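Local coordinates for invasion-associated protein B (Bartonella henselae, PDB 3DTD), which is of undetermined biochemical function but, as a member of the invasion-associated locus B family, is probably linked to the entry of the bacterium into host cells, at residues V58-S63 and N146-Q151; M62-N67 and V113-D118; C45-Q50 and N157-L162. All coordinates share one frame; numbering follows the deposited sequence.

Interaction 1 (V58-S63 and N146-Q151); sequences VVVAMS and NDLFVQ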
# COMPACT_ATOMS: atom_id res chain seq x y z
N VAL C 58 14.24 -6.33 21.04
CA VAL C 58 15.39 -6.09 21.92
C VAL C 58 14.96 -5.44 23.24
O VAL C 58 14.33 -4.38 23.24
CB VAL C 58 16.47 -5.23 21.21
CG1 VAL C 58 17.70 -5.05 22.10
CG2 VAL C 58 16.86 -5.85 19.88
N VAL C 59 15.31 -6.08 24.34
CA VAL C 59 14.98 -5.61 25.69
C VAL C 59 16.22 -5.04 26.38
O VAL C 59 16.17 -3.98 27.02
CB VAL C 59 14.35 -6.75 26.53
CG1 VAL C 59 13.94 -6.26 27.92
CG2 VAL C 59 13.14 -7.34 25.82
N VAL C 60 17.34 -5.73 26.22
CA VAL C 60 18.62 -5.31 26.79
C VAL C 60 19.76 -5.52 25.78
O VAL C 60 19.75 -6.47 25.02
CB VAL C 60 18.85 -5.96 28.21
CG1 VAL C 60 18.67 -7.46 28.18
CG2 VAL C 60 20.20 -5.62 28.80
N ALA C 61 20.71 -4.58 25.75
CA ALA C 61 21.86 -4.63 24.86
C ALA C 61 23.13 -4.20 25.59
O ALA C 61 23.08 -3.43 26.55
CB ALA C 61 21.62 -3.76 23.62
N MET C 62 24.27 -4.71 25.14
CA MET C 62 25.56 -4.36 25.72
C MET C 62 26.59 -4.18 24.62
O MET C 62 26.70 -5.03 23.75
CB MET C 62 26.01 -5.43 26.73
CG MET C 62 27.40 -5.20 27.32
SD MET C 62 27.76 -6.14 28.82
CE MET C 62 26.79 -5.19 29.98
N SER C 63 27.31 -3.06 24.66
CA SER C 63 28.39 -2.79 23.71
C SER C 63 29.64 -2.36 24.47
O SER C 63 29.56 -1.54 25.38
CB SER C 63 27.97 -1.72 22.70
OG SER C 63 28.79 -1.74 21.55
N ASN C 146 14.41 -7.76 38.31
CA ASN C 146 15.59 -8.57 38.60
C ASN C 146 15.83 -9.74 37.65
O ASN C 146 16.83 -10.45 37.79
CB ASN C 146 15.53 -9.09 40.05
CG ASN C 146 15.59 -7.97 41.09
OD1 ASN C 146 16.17 -6.90 40.86
ND2 ASN C 146 14.98 -8.22 42.24
N ASP C 147 14.93 -9.93 36.69
CA ASP C 147 14.99 -11.09 35.79
C ASP C 147 15.75 -10.87 34.48
O ASP C 147 15.81 -11.75 33.62
CB ASP C 147 13.58 -11.65 35.53
CG ASP C 147 12.62 -10.61 34.95
OD1 ASP C 147 11.46 -10.99 34.66
OD2 ASP C 147 13.00 -9.44 34.77
N LEU C 148 16.35 -9.68 34.33
CA LEU C 148 17.12 -9.35 33.14
C LEU C 148 18.60 -9.70 33.31
O LEU C 148 19.15 -9.63 34.41
CB LEU C 148 16.96 -7.87 32.79
CG LEU C 148 15.96 -7.39 31.74
CD1 LEU C 148 14.61 -8.10 31.78
CD2 LEU C 148 15.78 -5.89 31.91
N PHE C 149 19.24 -10.07 32.20
CA PHE C 149 20.63 -10.52 32.20
C PHE C 149 21.25 -10.35 30.82
O PHE C 149 20.55 -10.14 29.83
CB PHE C 149 20.75 -11.99 32.65
CG PHE C 149 19.80 -12.93 31.95
CD1 PHE C 149 20.12 -13.46 30.70
CD2 PHE C 149 18.59 -13.27 32.54
CE1 PHE C 149 19.23 -14.30 30.05
CE2 PHE C 149 17.70 -14.11 31.89
CZ PHE C 149 18.02 -14.62 30.65
N VAL C 150 22.58 -10.43 30.77
CA VAL C 150 23.32 -10.56 29.52
C VAL C 150 24.04 -11.91 29.58
O VAL C 150 24.73 -12.21 30.55
CB VAL C 150 24.32 -9.39 29.31
CG1 VAL C 150 25.11 -9.57 28.02
CG2 VAL C 150 23.59 -8.05 29.28
N GLN C 151 23.85 -12.74 28.55
CA GLN C 151 24.50 -14.05 28.49
C GLN C 151 25.96 -13.88 28.09
O GLN C 151 26.27 -13.13 27.16
CB GLN C 151 23.77 -14.96 27.51
CG GLN C 151 22.33 -15.27 27.88
CD GLN C 151 21.65 -16.17 26.86
OE1 GLN C 151 21.77 -17.39 26.93
NE2 GLN C 151 20.94 -15.57 25.92
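Val-60 and Val-150 meet through the torsions of their branches: Val-60 carries CG2 anti to its backbone nitrogen and CG1 between that nitrogen and the carbonyl carbon (chi1 52°), while Val-150, with CG1 in the anti position (chi1 179°), turns CG2 back beside its own nitrogen. The two CG2 methyls touch at 4.2 Å, the side chains set at a slant to each other. The other branch of Val-60 lies against the backbone instead, its CG1 3.7 Å from Phe-149 O. To one side of this pair the methyl CE of Met-62 reaches the same Val-150 CG2 at 4.3 Å; to the other, Val-59 CG1 meets Leu-148 CD1 at 4.3 Å. Val-59 and Val-60 both face Glu-51 in a classic beta bulge, and both send their side chains toward 146-151, which widens the hydrophobic surface at this end of the strand. The contact joins one strand of each antiparallel sheet, 58-66 and 144-151, as in a beta sandwich, with short axes 7.7 Å apart and inclined at 59°. Leu-131 and Leu-133 of strand 130-136 extend the apolar layer, and Leu-25 of a second subunit packs on Val-59 and Val-60. A hydrogen bond from Gln-151 N to Glu-51 OE2 links the sheets nearby, but none crosses between 58-63 and 146-151, so cohesion between these two segments rests on dispersion and the exclusion of water.

Interaction 2 (M62-N67 and V113-D118); sequences MSVVLN and VPIVFD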
# COMPACT_ATOMS: atom_id res chain seq x y z
N MET C 62 24.27 -4.71 25.14
CA MET C 62 25.56 -4.36 25.72
C MET C 62 26.59 -4.18 24.62
O MET C 62 26.70 -5.03 23.75
CB MET C 62 26.01 -5.43 26.73
CG MET C 62 27.40 -5.20 27.32
SD MET C 62 27.76 -6.14 28.82
CE MET C 62 26.79 -5.19 29.98
N SER C 63 27.31 -3.06 24.66
CA SER C 63 28.39 -2.79 23.71
C SER C 63 29.64 -2.36 24.47
O SER C 63 29.56 -1.54 25.38
CB SER C 63 27.97 -1.72 22.70
OG SER C 63 28.79 -1.74 21.55
N VAL C 64 30.78 -2.93 24.09
CA VAL C 64 32.00 -2.85 24.89
C VAL C 64 33.27 -2.69 24.04
O VAL C 64 33.39 -3.32 22.98
CB VAL C 64 32.05 -4.06 25.89
CG1 VAL C 64 33.39 -4.78 25.90
CG2 VAL C 64 31.62 -3.63 27.29
N VAL C 65 34.18 -1.82 24.48
CA VAL C 65 35.49 -1.64 23.84
C VAL C 65 36.63 -1.93 24.81
O VAL C 65 36.46 -1.84 26.03
CB VAL C 65 35.69 -0.22 23.23
CG1 VAL C 65 34.76 -0.00 22.05
CG2 VAL C 65 35.50 0.88 24.27
N LEU C 66 37.78 -2.29 24.26
CA LEU C 66 39.01 -2.48 25.01
C LEU C 66 39.87 -1.22 24.86
O LEU C 66 40.34 -0.91 23.76
CB LEU C 66 39.77 -3.69 24.49
CG LEU C 66 40.74 -4.54 25.33
CD1 LEU C 66 41.93 -4.89 24.46
CD2 LEU C 66 41.20 -3.94 26.66
N ASN C 67 40.06 -0.51 25.96
CA ASN C 67 40.85 0.72 25.95
C ASN C 67 42.35 0.45 25.96
O ASN C 67 42.79 -0.65 26.34
CB ASN C 67 40.46 1.64 27.10
CG ASN C 67 39.00 2.05 27.05
OD1 ASN C 67 38.59 2.82 26.18
ND2 ASN C 67 38.21 1.52 27.97
N VAL C 113 23.12 2.94 30.14
CA VAL C 113 23.86 2.78 31.39
C VAL C 113 25.35 2.61 31.05
O VAL C 113 25.75 1.58 30.51
CB VAL C 113 23.36 1.53 32.18
CG1 VAL C 113 24.09 1.40 33.50
CG2 VAL C 113 21.86 1.59 32.41
N PRO C 114 26.18 3.62 31.36
CA PRO C 114 27.63 3.50 31.15
C PRO C 114 28.25 2.51 32.13
O PRO C 114 27.89 2.49 33.31
CB PRO C 114 28.16 4.91 31.43
CG PRO C 114 26.97 5.79 31.47
CD PRO C 114 25.82 4.95 31.89
N ILE C 115 29.18 1.71 31.63
CA ILE C 115 29.82 0.67 32.42
C ILE C 115 31.33 0.70 32.23
O ILE C 115 31.82 0.90 31.12
CB ILE C 115 29.26 -0.74 32.08
CG1 ILE C 115 28.91 -0.82 30.58
CG2 ILE C 115 28.03 -1.02 32.92
CD1 ILE C 115 28.89 -2.21 30.00
N VAL C 116 32.06 0.54 33.33
CA VAL C 116 33.52 0.41 33.31
C VAL C 116 33.87 -0.83 34.14
O VAL C 116 33.47 -0.94 35.30
CB VAL C 116 34.22 1.67 33.88
CG1 VAL C 116 35.72 1.44 34.03
CG2 VAL C 116 33.98 2.88 32.98
N PHE C 117 34.62 -1.76 33.54
CA PHE C 117 35.03 -2.98 34.22
C PHE C 117 36.53 -2.97 34.52
O PHE C 117 37.34 -2.82 33.61
CB PHE C 117 34.70 -4.21 33.37
CG PHE C 117 33.25 -4.32 32.98
CD1 PHE C 117 32.88 -4.39 31.64
CD2 PHE C 117 32.26 -4.37 33.95
CE1 PHE C 117 31.54 -4.50 31.28
CE2 PHE C 117 30.92 -4.48 33.60
CZ PHE C 117 30.56 -4.55 32.26
N ASP C 118 36.88 -3.15 35.80
CA ASP C 118 38.29 -3.32 36.18
C ASP C 118 38.80 -4.73 35.87
O ASP C 118 38.01 -5.61 35.51
CB ASP C 118 38.54 -2.93 37.65
CG ASP C 118 37.64 -3.66 38.64
OD1 ASP C 118 37.51 -4.90 38.58
OD2 ASP C 118 37.07 -2.99 39.52
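This is an apolar contact between two strands of one antiparallel sheet, in which Met-62 and Val-64 face Ile-115 and Phe-117. Strand 72-78 runs between strands 58-66 and 110-117, so the partners are next-but-one neighbours whose side chains meet over the strand between them; their short axes are 9.0 Å apart and inclined at 40°. The tightest touch is between two chain ends, Met-62 CE and Ile-115 CD1, at 3.6 Å. Met-62 leaves the backbone extended and bends only at its last torsion (chi3 -75°), which carries the methyl across to the other strand. Val-64 crosses both partners at about a right angle. Its CG2 sits 4.1 Å from Ile-115 CD1 and equally 4.1 Å from Phe-117 CE1, approaching the phenyl ring at its edge, near the ring plane. Met-62 CE also lies at the edge, 4.5 Å from Phe-117 CZ. Below, Leu-76 touches Met-62 and Val-72 touches both Val-64 and Phe-117, while the ring of Tyr-121 from helix 119-127 meets that of Phe-117. All four contacting residues are buried and only carbon atoms make these contacts, which implies a hydrophobic association without the directional demands of hydrogen bonding.

Interaction 3 (C45-Q50 and N157-L162); sequences CFMHRQ and NALNRL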
# COMPACT_ATOMS: atom_id res chain seq x y z
N CYS C 45 37.33 -1.26 17.33
CA CYS C 45 36.56 -2.49 17.31
C CYS C 45 35.75 -2.63 18.58
O CYS C 45 36.25 -2.41 19.68
CB CYS C 45 37.49 -3.69 17.13
SG CYS C 45 38.38 -3.68 15.56
N PHE C 46 34.48 -2.98 18.43
CA PHE C 46 33.61 -3.17 19.58
C PHE C 46 32.98 -4.56 19.67
O PHE C 46 32.81 -5.25 18.67
CB PHE C 46 32.56 -2.04 19.71
CG PHE C 46 31.66 -1.88 18.51
CD1 PHE C 46 30.40 -2.46 18.50
CD2 PHE C 46 32.05 -1.11 17.42
CE1 PHE C 46 29.54 -2.31 17.40
CE2 PHE C 46 31.21 -0.95 16.31
CZ PHE C 46 29.95 -1.55 16.31
N MET C 47 32.65 -4.92 20.90
CA MET C 47 32.18 -6.23 21.29
C MET C 47 30.74 -6.04 21.74
O MET C 47 30.49 -5.25 22.64
CB MET C 47 33.01 -6.64 22.49
CG MET C 47 33.25 -8.09 22.69
SD MET C 47 34.29 -8.28 24.16
CE MET C 47 33.34 -9.58 24.91
N HIS C 48 29.80 -6.75 21.13
CA HIS C 48 28.39 -6.49 21.45
C HIS C 48 27.46 -7.70 21.49
O HIS C 48 27.75 -8.74 20.91
CB HIS C 48 27.81 -5.39 20.55
CG HIS C 48 27.86 -5.71 19.09
ND1 HIS C 48 26.77 -6.19 18.40
CD2 HIS C 48 28.87 -5.63 18.19
CE1 HIS C 48 27.10 -6.37 17.13
NE2 HIS C 48 28.37 -6.05 16.98
N ARG C 49 26.35 -7.52 22.20
CA ARG C 49 25.36 -8.56 22.45
C ARG C 49 23.98 -7.92 22.70
O ARG C 49 23.87 -6.97 23.48
CB ARG C 49 25.78 -9.40 23.66
CG ARG C 49 24.70 -10.30 24.25
CD ARG C 49 24.77 -11.69 23.65
NE ARG C 49 23.52 -12.42 23.83
CZ ARG C 49 22.89 -13.09 22.86
NH1 ARG C 49 23.38 -13.14 21.63
NH2 ARG C 49 21.76 -13.72 23.15
N GLN C 50 22.95 -8.41 22.06
CA GLN C 50 21.64 -8.03 22.46
C GLN C 50 20.81 -9.18 22.88
O GLN C 50 21.01 -10.25 22.45
CB GLN C 50 20.97 -7.14 21.43
CG GLN C 50 20.65 -7.79 20.19
CD GLN C 50 20.33 -6.83 19.12
OE1 GLN C 50 19.92 -7.21 18.07
NE2 GLN C 50 20.52 -5.57 19.38
N ASN C 157 36.42 -15.37 24.48
CA ASN C 157 36.96 -15.49 23.12
C ASN C 157 36.82 -14.24 22.27
O ASN C 157 37.70 -13.94 21.46
CB ASN C 157 36.34 -16.69 22.40
CG ASN C 157 36.91 -18.02 22.85
OD1 ASN C 157 38.05 -18.10 23.31
ND2 ASN C 157 36.12 -19.07 22.72
N ALA C 158 35.72 -13.51 22.46
CA ALA C 158 35.52 -12.22 21.80
C ALA C 158 36.48 -11.15 22.34
O ALA C 158 36.99 -10.34 21.58
CB ALA C 158 34.07 -11.76 21.90
N LEU C 159 36.72 -11.17 23.65
CA LEU C 159 37.66 -10.23 24.26
C LEU C 159 39.11 -10.50 23.84
O LEU C 159 39.88 -9.57 23.63
CB LEU C 159 37.52 -10.21 25.78
CG LEU C 159 38.30 -9.17 26.57
CD1 LEU C 159 38.12 -7.75 26.03
CD2 LEU C 159 37.89 -9.24 28.02
N ASN C 160 39.46 -11.78 23.70
CA ASN C 160 40.75 -12.21 23.15
C ASN C 160 41.00 -11.71 21.73
O ASN C 160 42.12 -11.35 21.38
CB ASN C 160 40.87 -13.73 23.17
CG ASN C 160 41.06 -14.28 24.57
OD1 ASN C 160 41.28 -13.54 25.51
ND2 ASN C 160 40.96 -15.60 24.70
N ARG C 161 39.94 -11.72 20.92
CA ARG C 161 39.96 -11.17 19.57
C ARG C 161 40.12 -9.65 19.58
O ARG C 161 40.85 -9.10 18.75
CB ARG C 161 38.69 -11.60 18.81
CG ARG C 161 38.58 -11.10 17.37
CD ARG C 161 39.73 -11.55 16.50
NE ARG C 161 39.54 -11.11 15.12
CZ ARG C 161 40.52 -10.93 14.25
NH1 ARG C 161 41.79 -11.14 14.60
NH2 ARG C 161 40.24 -10.53 13.02
N LEU C 162 39.46 -8.99 20.53
CA LEU C 162 39.59 -7.55 20.74
C LEU C 162 41.01 -7.13 21.13
O LEU C 162 41.49 -6.07 20.71
CB LEU C 162 38.57 -7.06 21.78
CG LEU C 162 37.50 -6.06 21.34
CD1 LEU C 162 36.72 -6.48 20.11
CD2 LEU C 162 36.57 -5.75 22.49
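Met-47 and Leu-162 cross obliquely in a helix-on-sheet contact, helix 155-168 lying against the seven-stranded antiparallel sheet with its segment running nearly antiparallel to strand 42-52 (168° between directions, axes 9.0 Å apart). The thioether chain of Met-47 extends from the strand to the helix, and Leu-162 lies across it: CD2 of the leucine rests 3.7 Å from Met-47 CB and also close to the sulfur. Leu-162 forks over the strand, for its other methyl, CD1, turns to Cys-45, 4.2 Å from that residue's CB. One helical turn earlier, Ala-158 presents its CB to the far end of the methionine, at 3.8 Å from Met-47 CE, with Met-47 CG as near. Met-47 holds CG anti to the backbone N (chi1 -151°), and its last torsion turns the methyl in over Ala-158. Leu-159, on the neighbouring edge of the helix, adds its CB beside the sulfur. The small alanine and the larger leucine, four residues apart, thus share one helix face and receive Met-47 between them. Trp-32 and Phe-155 add to the packing on Met-47, and Cys-45 is held by its disulfide to Cys-36 on the adjoining strand 32-39. At the helix surface the sulfur comes close to the main chain, Met-47 SD lying 3.8 Å from Leu-159 N.

From the N terminus, the chain lays down 45-50, then turns back through 58-63 into 62-67 on the neighbouring strand. The next 45 residues, about half of them strand and none helix, pass through 72-78 and two strands of the four-stranded sheet before 113-118 closes interaction 2. After helix 119-127 the chain returns to that sheet with 130-136 and 144-151, where 146-151 closes interaction 1; 157-162 in the C-terminal helix closes interaction 3. Interactions 1 and 2 start from overlapping segments, the shorter loop of interaction 2 lying within that of interaction 1, and both nest inside interaction 3. Together they tie the large sheet to the small one, to itself, and to the helix.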